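Local coordinates for trafficking protein particle complex subunit 3 (Naegleria fowleri, PDB 6AQ3) that probably serves as a core subunit of the TRAPP vesicle-tethering complex in membrane trafficking, and carries a covalently bound palmitic acid, at residues C[116-121]-C[178-183]; C[122-127]-C[142-147]; C[138-143]-C[172-177]. All coordinates share one frame; numbering follows the deposited sequence.

Overall arrangement
The three contacts adjoin one another across one TRAPP-type alpha/beta fold. Contact 1 pairs the two central strands of its antiparallel sheet; contacts 2 and 3 join the loops at one end of that sheet and are nested, along the sequence, inside the loop that contact 1 closes. Contact 2 adds to the apolar layer of contact 1 where I147 CG2 touches I179 CD1 at 3.8 Å. Contact 3 meets contact 1 where S177 N lies 2.8 Å from F121 O. Contacts 2 and 3, centres about 10 Å apart, share Y142 and Y143. The nearest bound palmitic acid is about 4 Å from the I147 side chain, 7 Å from that of Y117 and 13 Å from that of Y142.

Contact 1 (C[116-121]-C[178-183]); sequences EYSIVF and EIRVRL
The Y117 ring carries V181 on one face, with V181 CB 4.0 Å from the ring centroid in a CH-pi contact, while I119 CG1 of its own strand sits at the ring edge. The F121 ring takes I179 CD1 at its edge, in plane, 3.9 Å from F121 CE1. The guanidinium of R180 has the backbone of Y117 and E116 CB over one face, and S118 approaches its edge. In Y117, CG stands between the backbone N and the carbonyl carbon (chi1 60°), which sets the ring beside V181. W110 and F85 also meet the Y117 ring, and its hydroxyl bonds to T88 on helix 85-101. Y117, I119, I179 and V181 share one face of the sheet, where Y117, I119 and V181 touch this helix.

The segments are the two central strands of the four-stranded antiparallel sheet of the TRAPP fold. Y117 with V181 and I119 with I179 are hydrogen-bonded pairs; V181 N bonds to Y117 O at 2.9 Å.

The other face, with E116, S118, E178, R180 and R182, is mostly polar, V120 excepted. S118 OG donates to the anti lone pair of E178 OE2 at 2.7 Å and accepts R180 NH1, also at 2.7 Å, close to the guanidinium plane; this two-sided grip probably fixes the hydroxyl's rotation. R180 bends at chi2 (66°) and crosses over to E116, where R180 NH2 forms a salt bridge to E116 OE2 at 2.7 Å with the carboxylate and guanidinium planes 85° apart. R180 NH1 has a second acceptor in N109 O. R182 lies alongside E116, its CD 3.4 Å from E116 OE1, but sends its guanidinium to E165 and E163 on strand 160-168.

Contact 2 (C[122-127]-C[142-147]); sequences DENPLN and YYSNII
An Asx turn in the loop after strand 116-121 faces the tight turn that leads into helix 146-157, and N124 reaches across from one to the other. Its CG is anti to the backbone N (chi1 -178°), which extends the amide toward S144. There N124 ND2 makes a weak hydrogen bond to S144 OG, 3.0 Å long but bent to 122° at the hydrogen. The other end of the amide works within its own loop: N124 OD1 accepts L126 N at 3.0 Å, from above the carbonyl plane. One side chain thus closes the turn and meets the opposite segment.

L126 brings CD1 to 3.8 Å from S144 OG, while N127 OD1 lies 3.5 Å from S144 OG, a contact and not a hydrogen bond. The N127 and Y143 side chains run antiparallel to one another, amide and ring planes 68° apart, with N127 OD1 3.7 Å from Y143 CD2. Y143 CE2 comes to 3.4 Å from L126 O. A single water at the edge of the tyrosine ring, in its plane, links the two: it donates to L126 O and accepts from Y143 OH, both at 2.6 Å.

Y35 of helix 25-42 bonds to Y143 O and packs on L126, and Y166 of strand 160-168 touches N124, S144 and I147. I147 CD1 is 4.3 Å from N124 ND2. The arrangement is that of a type I beta turn, Y142 to N145, running into helix 146-157, where I146 and I147 touch palmitic acid, consistent with the acyl-chain channel of TRAPPC3 (Bet3) proteins.

Contact 3 (C[138-143]-C[172-177]); sequences QKRLYY and LGDDQS
L172 meets all three of R140, L141 and Y142 and carries most of this contact between two loops. Its two methyls have different partners. L172 CD1 lies over one face of the R140 guanidinium, 3.8 Å from R140 NH2 and displaced toward the rim, and also meets Y142 CE1 at 3.6 Å, the leucine side chain crossing the tyrosine at about a right angle. L172 CD2 instead rests against the backbone, 3.4 Å from L141 O, with R140 CA close by. One leucine is therefore wedged between an arginine, a carbonyl and an aromatic ring.

At G173 the chain turns with positive phi, bringing D174 back toward the arginine. D174 OD2 lies near the guanidinium plane of R140, 3.8 Å from R140 NH2: a long salt bridge, with the two flat groups 46° apart. The stronger partner of this oxygen is the backbone N of C169, so the carboxylate belongs chiefly to its own loop and may add only a modest electrostatic pull on R140. Beyond it, D175 pairs with K168, and S177 joins the sheet through F121.

On the facing loop, R140 bends at chi3 (77°), which turns the edge of its guanidinium to the Y142 hydroxyl. R140 NH2 donates to Y142 OH at 2.9 Å, in the guanidinium plane, and NE adds a weak bond to the same oxygen. The hydroxyl thus holds the arginine at its edge while L172 fills a face. N53 ND2 of helix 49-75 donates to R140 O and N53 OD1 accepts from Y142 N, and Y166 meets the Y142 ring. R140, the first residue to leave helical angles after helix 134-138, has positive phi and forms a Schellman motif at its C-terminal end.

Contact 1 (C[116-121]-C[178-183])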
loop_
_atom_site.group_PDB
_atom_site.type_symbol
_atom_site.label_atom_id
_atom_site.label_comp_id
_atom_site.label_asym_id
_atom_site.label_seq_id
_atom_site.Cartn_x
_atom_site.Cartn_y
_atom_site.Cartn_z
ATOM N N GLU C 116 -22.592 -3.556 -20.088
ATOM C CA GLU C 116 -21.219 -4.036 -19.988
ATOM C C GLU C 116 -20.291 -3.094 -20.729
ATOM O O GLU C 116 -20.621 -2.592 -21.807
ATOM C CB GLU C 116 -21.015 -5.424 -20.589
ATOM C CG GLU C 116 -21.983 -6.478 -20.172
ATOM C CD GLU C 116 -21.613 -7.812 -20.766
ATOM O OE1 GLU C 116 -22.290 -8.817 -20.456
ATOM O OE2 GLU C 116 -20.634 -7.844 -21.546
ATOM N N TYR C 117 -19.121 -2.880 -20.149
ATOM C CA TYR C 117 -18.043 -2.188 -20.825
ATOM C C TYR C 117 -16.744 -2.732 -20.261
ATOM O O TYR C 117 -16.726 -3.379 -19.212
ATOM C CB TYR C 117 -18.153 -0.663 -20.650
ATOM C CG TYR C 117 -18.096 -0.166 -19.211
ATOM C CD1 TYR C 117 -16.874 0.011 -18.563
ATOM C CD2 TYR C 117 -19.259 0.114 -18.498
ATOM C CE1 TYR C 117 -16.806 0.459 -17.246
ATOM C CE2 TYR C 117 -19.200 0.572 -17.181
ATOM C CZ TYR C 117 -17.965 0.740 -16.565
ATOM O OH TYR C 117 -17.881 1.194 -15.271
ATOM N N SER C 118 -15.655 -2.469 -20.966
ATOM C CA SER C 118 -14.327 -2.826 -20.496
ATOM C C SER C 118 -13.532 -1.556 -20.265
ATOM O O SER C 118 -13.742 -0.544 -20.943
ATOM C CB SER C 118 -13.581 -3.721 -21.485
ATOM O OG SER C 118 -14.204 -4.986 -21.600
ATOM N N ILE C 119 -12.611 -1.627 -19.303
ATOM C CA ILE C 119 -11.661 -0.555 -19.027
ATOM C C ILE C 119 -10.295 -1.081 -19.451
ATOM O O ILE C 119 -9.790 -2.050 -18.873
ATOM C CB ILE C 119 -11.672 -0.153 -17.538
ATOM C CG1 ILE C 119 -13.042 0.396 -17.113
ATOM C CG2 ILE C 119 -10.621 0.890 -17.252
ATOM C CD1 ILE C 119 -13.162 0.699 -15.612
ATOM N N VAL C 120 -9.701 -0.464 -20.468
ATOM C CA VAL C 120 -8.421 -0.916 -21.006
ATOM C C VAL C 120 -7.349 0.124 -20.721
ATOM O O VAL C 120 -7.603 1.330 -20.801
ATOM C CB VAL C 120 -8.506 -1.209 -22.520
ATOM C CG1 VAL C 120 -9.414 -2.413 -22.782
ATOM C CG2 VAL C 120 -8.991 0.001 -23.276
ATOM N N PHE C 121 -6.143 -0.349 -20.395
ATOM C CA PHE C 121 -5.015 0.528 -20.108
ATOM C C PHE C 121 -3.713 -0.230 -20.347
ATOM O O PHE C 121 -3.661 -1.448 -20.161
ATOM C CB PHE C 121 -5.060 1.087 -18.672
ATOM C CG PHE C 121 -5.348 0.071 -17.607
ATOM C CD1 PHE C 121 -6.623 -0.452 -17.434
ATOM C CD2 PHE C 121 -4.343 -0.312 -16.725
ATOM C CE1 PHE C 121 -6.885 -1.355 -16.425
ATOM C CE2 PHE C 121 -4.585 -1.219 -15.711
ATOM C CZ PHE C 121 -5.855 -1.749 -15.553
ATOM N N GLU C 178 -7.123 -5.203 -19.397
ATOM C CA GLU C 178 -8.535 -5.025 -19.667
ATOM C C GLU C 178 -9.314 -5.529 -18.471
ATOM O O GLU C 178 -9.117 -6.667 -18.037
ATOM C CB GLU C 178 -8.967 -5.775 -20.930
ATOM C CG GLU C 178 -10.504 -5.766 -21.125
ATOM C CD GLU C 178 -10.962 -6.448 -22.407
ATOM O OE1 GLU C 178 -10.102 -6.936 -23.177
ATOM O OE2 GLU C 178 -12.193 -6.497 -22.640
ATOM N N ILE C 179 -10.202 -4.686 -17.954
ATOM C CA ILE C 179 -11.088 -5.032 -16.849
ATOM C C ILE C 179 -12.532 -4.899 -17.336
ATOM O O ILE C 179 -12.900 -3.874 -17.917
ATOM C CB ILE C 179 -10.824 -4.126 -15.634
ATOM C CG1 ILE C 179 -9.442 -4.428 -15.058
ATOM C CG2 ILE C 179 -11.906 -4.337 -14.589
ATOM C CD1 ILE C 179 -8.999 -3.485 -13.947
ATOM N N ARG C 180 -13.333 -5.935 -17.112
ATOM C CA ARG C 180 -14.718 -5.993 -17.550
ATOM C C ARG C 180 -15.624 -5.599 -16.394
ATOM O O ARG C 180 -15.437 -6.076 -15.271
ATOM C CB ARG C 180 -15.085 -7.400 -18.015
ATOM C CG ARG C 180 -16.420 -7.510 -18.759
ATOM C CD ARG C 180 -16.307 -6.759 -20.065
ATOM N NE ARG C 180 -17.413 -7.022 -20.971
ATOM C CZ ARG C 180 -17.595 -6.384 -22.121
ATOM N NH1 ARG C 180 -16.736 -5.454 -22.509
ATOM N NH2 ARG C 180 -18.638 -6.685 -22.888
ATOM N N VAL C 181 -16.605 -4.743 -16.668
ATOM C CA VAL C 181 -17.570 -4.299 -15.664
ATOM C C VAL C 181 -18.960 -4.582 -16.210
ATOM O O VAL C 181 -19.324 -4.048 -17.265
ATOM C CB VAL C 181 -17.420 -2.803 -15.330
ATOM C CG1 VAL C 181 -18.325 -2.440 -14.181
ATOM C CG2 VAL C 181 -15.944 -2.453 -14.998
ATOM N N ARG C 182 -19.744 -5.392 -15.485
ATOM C CA ARG C 182 -21.083 -5.808 -15.904
ATOM C C ARG C 182 -22.111 -5.505 -14.819
ATOM O O ARG C 182 -21.902 -5.835 -13.647
ATOM C CB ARG C 182 -21.094 -7.297 -16.257
ATOM C CG ARG C 182 -20.168 -7.589 -17.432
ATOM C CD ARG C 182 -20.103 -9.042 -17.861
ATOM N NE ARG C 182 -19.373 -9.858 -16.891
ATOM C CZ ARG C 182 -19.936 -10.701 -16.030
ATOM N NH1 ARG C 182 -21.263 -10.861 -16.015
ATOM N NH2 ARG C 182 -19.159 -11.395 -15.196
ATOM N N LEU C 183 -23.210 -4.857 -15.213
ATOM C CA LEU C 183 -24.301 -4.552 -14.292
ATOM C C LEU C 183 -25.214 -5.762 -14.085
ATOM O O LEU C 183 -25.729 -6.338 -15.050
ATOM C CB LEU C 183 -25.126 -3.379 -14.818
ATOM C CG LEU C 183 -26.401 -3.122 -14.017
ATOM C CD1 LEU C 183 -26.010 -2.501 -12.685
ATOM C CD2 LEU C 183 -27.378 -2.220 -14.767
#

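Contact 2 (C[122-127]-C[142-147])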
loop_
_atom_site.group_PDB
_atom_site.type_symbol
_atom_site.label_atom_id
_atom_site.label_comp_id
_atom_site.label_asym_id
_atom_site.label_seq_id
_atom_site.Cartn_x
_atom_site.Cartn_y
_atom_site.Cartn_z
ATOM N N ASP C 122 -2.690 0.481 -20.825
ATOM C CA ASP C 122 -1.416 -0.152 -21.148
ATOM C C ASP C 122 -0.367 -0.076 -20.035
ATOM O O ASP C 122 0.606 -0.837 -20.090
ATOM C CB ASP C 122 -0.847 0.380 -22.479
ATOM C CG ASP C 122 -0.557 1.870 -22.479
ATOM O OD1 ASP C 122 -0.903 2.560 -21.495
ATOM O OD2 ASP C 122 0.031 2.341 -23.495
ATOM N N GLU C 123 -0.509 0.814 -19.048
ATOM C CA GLU C 123 0.482 0.935 -17.978
ATOM C C GLU C 123 -0.183 0.812 -16.613
ATOM O O GLU C 123 -1.327 1.220 -16.425
ATOM C CB GLU C 123 1.239 2.269 -18.047
ATOM N N ASN C 124 0.543 0.240 -15.658
ATOM C CA ASN C 124 0.018 0.051 -14.313
ATOM C C ASN C 124 1.136 0.094 -13.275
ATOM O O ASN C 124 1.921 -0.863 -13.167
ATOM C CB ASN C 124 -0.736 -1.281 -14.207
ATOM C CG ASN C 124 -1.354 -1.498 -12.825
ATOM O OD1 ASN C 124 -1.143 -0.714 -11.898
ATOM N ND2 ASN C 124 -2.103 -2.578 -12.680
ATOM N N PRO C 125 1.192 1.138 -12.440
ATOM C CA PRO C 125 2.312 1.251 -11.488
ATOM C C PRO C 125 2.420 0.104 -10.504
ATOM O O PRO C 125 3.532 -0.175 -10.034
ATOM C CB PRO C 125 2.030 2.576 -10.765
ATOM C CG PRO C 125 0.554 2.771 -10.896
ATOM C CD PRO C 125 0.224 2.233 -12.278
ATOM N N LEU C 126 1.323 -0.595 -10.193
ATOM C CA LEU C 126 1.448 -1.753 -9.310
ATOM C C LEU C 126 2.299 -2.840 -9.944
ATOM O O LEU C 126 2.877 -3.666 -9.231
ATOM C CB LEU C 126 0.081 -2.328 -8.951
ATOM C CG LEU C 126 -0.985 -1.411 -8.371
ATOM C CD1 LEU C 126 -2.188 -2.289 -8.047
ATOM C CD2 LEU C 126 -0.488 -0.605 -7.154
ATOM N N ASN C 127 2.363 -2.880 -11.276
ATOM C CA ASN C 127 3.096 -3.919 -11.998
ATOM C C ASN C 127 4.598 -3.673 -12.095
ATOM O O ASN C 127 5.306 -4.554 -12.589
ATOM C CB ASN C 127 2.537 -4.077 -13.419
ATOM C CG ASN C 127 1.244 -4.845 -13.451
ATOM O OD1 ASN C 127 0.763 -5.308 -12.422
ATOM N ND2 ASN C 127 0.674 -4.995 -14.640
ATOM N N TYR C 142 -4.096 -12.871 -11.299
ATOM C CA TYR C 142 -4.380 -11.488 -11.669
ATOM C C TYR C 142 -3.794 -10.607 -10.571
ATOM O O TYR C 142 -4.469 -10.231 -9.600
ATOM C CB TYR C 142 -5.870 -11.264 -11.887
ATOM C CG TYR C 142 -6.343 -11.806 -13.212
ATOM C CD1 TYR C 142 -5.781 -11.349 -14.410
ATOM C CD2 TYR C 142 -7.377 -12.753 -13.280
ATOM C CE1 TYR C 142 -6.222 -11.834 -15.649
ATOM C CE2 TYR C 142 -7.828 -13.252 -14.519
ATOM C CZ TYR C 142 -7.239 -12.783 -15.694
ATOM O OH TYR C 142 -7.655 -13.249 -16.916
ATOM N N TYR C 143 -2.524 -10.251 -10.775
ATOM C CA TYR C 143 -1.722 -9.553 -9.777
ATOM C C TYR C 143 -2.443 -8.349 -9.177
ATOM O O TYR C 143 -2.347 -8.106 -7.970
ATOM C CB TYR C 143 -0.409 -9.114 -10.420
ATOM C CG TYR C 143 0.581 -8.534 -9.440
ATOM C CD1 TYR C 143 1.444 -9.353 -8.716
ATOM C CD2 TYR C 143 0.630 -7.169 -9.219
ATOM C CE1 TYR C 143 2.365 -8.810 -7.806
ATOM C CE2 TYR C 143 1.511 -6.633 -8.332
ATOM C CZ TYR C 143 2.375 -7.450 -7.624
ATOM O OH TYR C 143 3.233 -6.871 -6.735
ATOM N N SER C 144 -3.171 -7.586 -10.000
ATOM C CA SER C 144 -3.849 -6.363 -9.579
ATOM C C SER C 144 -5.338 -6.548 -9.307
ATOM O O SER C 144 -6.091 -5.570 -9.383
ATOM C CB SER C 144 -3.687 -5.278 -10.635
ATOM O OG SER C 144 -2.341 -4.935 -10.784
ATOM N N ASN C 145 -5.769 -7.755 -8.922
ATOM C CA ASN C 145 -7.198 -8.029 -8.811
ATOM C C ASN C 145 -7.881 -7.160 -7.766
ATOM O O ASN C 145 -9.106 -6.960 -7.845
ATOM C CB ASN C 145 -7.441 -9.497 -8.480
ATOM C CG ASN C 145 -8.651 -10.056 -9.218
ATOM O OD1 ASN C 145 -8.983 -9.586 -10.304
ATOM N ND2 ASN C 145 -9.290 -11.084 -8.650
ATOM N N ILE C 146 -7.114 -6.603 -6.822
ATOM C CA ILE C 146 -7.673 -5.682 -5.840
ATOM C C ILE C 146 -8.450 -4.551 -6.517
ATOM O O ILE C 146 -9.379 -3.991 -5.925
ATOM C CB ILE C 146 -6.551 -5.146 -4.937
ATOM C CG1 ILE C 146 -7.136 -4.512 -3.682
ATOM C CG2 ILE C 146 -5.723 -4.107 -5.686
ATOM C CD1 ILE C 146 -6.126 -4.385 -2.562
ATOM N N ILE C 147 -8.078 -4.185 -7.752
ATOM C CA ILE C 147 -8.785 -3.120 -8.467
ATOM C C ILE C 147 -10.236 -3.509 -8.733
ATOM O O ILE C 147 -11.147 -2.678 -8.622
ATOM C CB ILE C 147 -8.048 -2.759 -9.778
ATOM C CG1 ILE C 147 -6.635 -2.235 -9.478
ATOM C CG2 ILE C 147 -8.822 -1.679 -10.575
ATOM C CD1 ILE C 147 -5.843 -1.872 -10.717
HETATM O O HOH W 1 2.831 -4.309 -6.723
#

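Contact 3 (C[138-143]-C[172-177])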
loop_
_atom_site.group_PDB
_atom_site.type_symbol
_atom_site.label_atom_id
_atom_site.label_comp_id
_atom_site.label_asym_id
_atom_site.label_seq_id
_atom_site.Cartn_x
_atom_site.Cartn_y
_atom_site.Cartn_z
ATOM N N GLN C 138 0.923 -19.381 -15.995
ATOM C CA GLN C 138 0.048 -20.410 -16.539
ATOM C C GLN C 138 -1.207 -20.557 -15.690
ATOM O O GLN C 138 -2.279 -20.892 -16.213
ATOM C CB GLN C 138 0.809 -21.735 -16.639
ATOM N N LYS C 139 -1.087 -20.327 -14.382
ATOM C CA LYS C 139 -2.228 -20.361 -13.482
ATOM C C LYS C 139 -3.035 -19.073 -13.500
ATOM O O LYS C 139 -4.057 -18.984 -12.802
ATOM C CB LYS C 139 -1.753 -20.684 -12.063
ATOM C CG LYS C 139 -1.289 -22.138 -11.890
ATOM C CD LYS C 139 -0.765 -22.356 -10.476
ATOM C CE LYS C 139 0.098 -23.608 -10.354
ATOM N NZ LYS C 139 1.316 -23.353 -9.504
ATOM N N ARG C 140 -2.610 -18.082 -14.280
ATOM C CA ARG C 140 -3.357 -16.837 -14.486
ATOM C C ARG C 140 -3.676 -16.132 -13.162
ATOM O O ARG C 140 -4.820 -15.763 -12.878
ATOM C CB ARG C 140 -4.629 -17.081 -15.313
ATOM C CG ARG C 140 -4.279 -17.286 -16.787
ATOM C CD ARG C 140 -5.451 -17.287 -17.741
ATOM N NE ARG C 140 -5.890 -15.910 -17.967
ATOM C CZ ARG C 140 -5.359 -15.096 -18.878
ATOM N NH1 ARG C 140 -4.353 -15.511 -19.646
ATOM N NH2 ARG C 140 -5.815 -13.861 -19.010
ATOM N N LEU C 141 -2.638 -15.884 -12.372
ATOM C CA LEU C 141 -2.772 -14.897 -11.309
ATOM C C LEU C 141 -3.137 -13.550 -11.912
ATOM O O LEU C 141 -2.564 -13.127 -12.924
ATOM C CB LEU C 141 -1.449 -14.762 -10.551
ATOM C CG LEU C 141 -1.284 -13.574 -9.611
ATOM C CD1 LEU C 141 -2.080 -13.821 -8.344
ATOM C CD2 LEU C 141 0.212 -13.341 -9.317
ATOM N N TYR C 142 -4.096 -12.871 -11.299
ATOM C CA TYR C 142 -4.380 -11.488 -11.669
ATOM C C TYR C 142 -3.794 -10.607 -10.571
ATOM O O TYR C 142 -4.469 -10.231 -9.600
ATOM C CB TYR C 142 -5.870 -11.264 -11.887
ATOM C CG TYR C 142 -6.343 -11.806 -13.212
ATOM C CD1 TYR C 142 -5.781 -11.349 -14.410
ATOM C CD2 TYR C 142 -7.377 -12.753 -13.280
ATOM C CE1 TYR C 142 -6.222 -11.834 -15.649
ATOM C CE2 TYR C 142 -7.828 -13.252 -14.519
ATOM C CZ TYR C 142 -7.239 -12.783 -15.694
ATOM O OH TYR C 142 -7.655 -13.249 -16.916
ATOM N N TYR C 143 -2.524 -10.251 -10.775
ATOM C CA TYR C 143 -1.722 -9.553 -9.777
ATOM C C TYR C 143 -2.443 -8.349 -9.177
ATOM O O TYR C 143 -2.347 -8.106 -7.970
ATOM C CB TYR C 143 -0.409 -9.114 -10.420
ATOM C CG TYR C 143 0.581 -8.534 -9.440
ATOM C CD1 TYR C 143 1.444 -9.353 -8.716
ATOM C CD2 TYR C 143 0.630 -7.169 -9.219
ATOM C CE1 TYR C 143 2.365 -8.810 -7.806
ATOM C CE2 TYR C 143 1.511 -6.633 -8.332
ATOM C CZ TYR C 143 2.375 -7.450 -7.624
ATOM O OH TYR C 143 3.233 -6.871 -6.735
ATOM N N LEU C 172 0.759 -11.495 -17.907
ATOM C CA LEU C 172 0.459 -12.809 -18.447
ATOM C C LEU C 172 0.718 -12.890 -19.941
ATOM O O LEU C 172 0.350 -13.884 -20.568
ATOM C CB LEU C 172 -1.001 -13.173 -18.146
ATOM C CG LEU C 172 -1.493 -12.986 -16.698
ATOM C CD1 LEU C 172 -2.985 -12.968 -16.668
ATOM C CD2 LEU C 172 -0.981 -14.093 -15.781
ATOM N N GLY C 173 1.381 -11.891 -20.513
ATOM C CA GLY C 173 1.689 -11.872 -21.928
ATOM C C GLY C 173 0.672 -11.180 -22.796
ATOM O O GLY C 173 0.825 -11.191 -24.026
ATOM N N ASP C 174 -0.343 -10.549 -22.205
ATOM C CA ASP C 174 -1.324 -9.811 -22.987
ATOM C C ASP C 174 -0.760 -8.450 -23.384
ATOM O O ASP C 174 0.187 -7.941 -22.781
ATOM C CB ASP C 174 -2.626 -9.652 -22.195
ATOM C CG ASP C 174 -3.268 -10.991 -21.854
ATOM O OD1 ASP C 174 -3.266 -11.870 -22.736
ATOM O OD2 ASP C 174 -3.729 -11.184 -20.706
ATOM N N ASP C 175 -1.324 -7.883 -24.453
ATOM C CA ASP C 175 -0.828 -6.620 -24.996
ATOM C C ASP C 175 -1.259 -5.406 -24.174
ATOM O O ASP C 175 -0.683 -4.325 -24.345
ATOM C CB ASP C 175 -1.228 -6.502 -26.470
ATOM C CG ASP C 175 -2.704 -6.638 -26.685
ATOM O OD1 ASP C 175 -3.361 -7.311 -25.868
ATOM O OD2 ASP C 175 -3.198 -6.150 -27.723
ATOM N N GLN C 176 -2.292 -5.545 -23.342
ATOM C CA GLN C 176 -2.747 -4.467 -22.475
ATOM C C GLN C 176 -3.530 -5.067 -21.316
ATOM O O GLN C 176 -3.843 -6.259 -21.299
ATOM C CB GLN C 176 -3.614 -3.480 -23.261
ATOM C CG GLN C 176 -4.916 -4.095 -23.728
ATOM C CD GLN C 176 -5.748 -3.142 -24.562
ATOM O OE1 GLN C 176 -5.232 -2.172 -25.108
ATOM N NE2 GLN C 176 -7.035 -3.434 -24.691
ATOM N N SER C 177 -3.885 -4.208 -20.365
ATOM C CA SER C 177 -4.800 -4.586 -19.297
ATOM C C SER C 177 -6.217 -4.296 -19.741
ATOM O O SER C 177 -6.480 -3.280 -20.390
ATOM C CB SER C 177 -4.511 -3.841 -17.991
ATOM O OG SER C 177 -3.273 -4.249 -17.454
#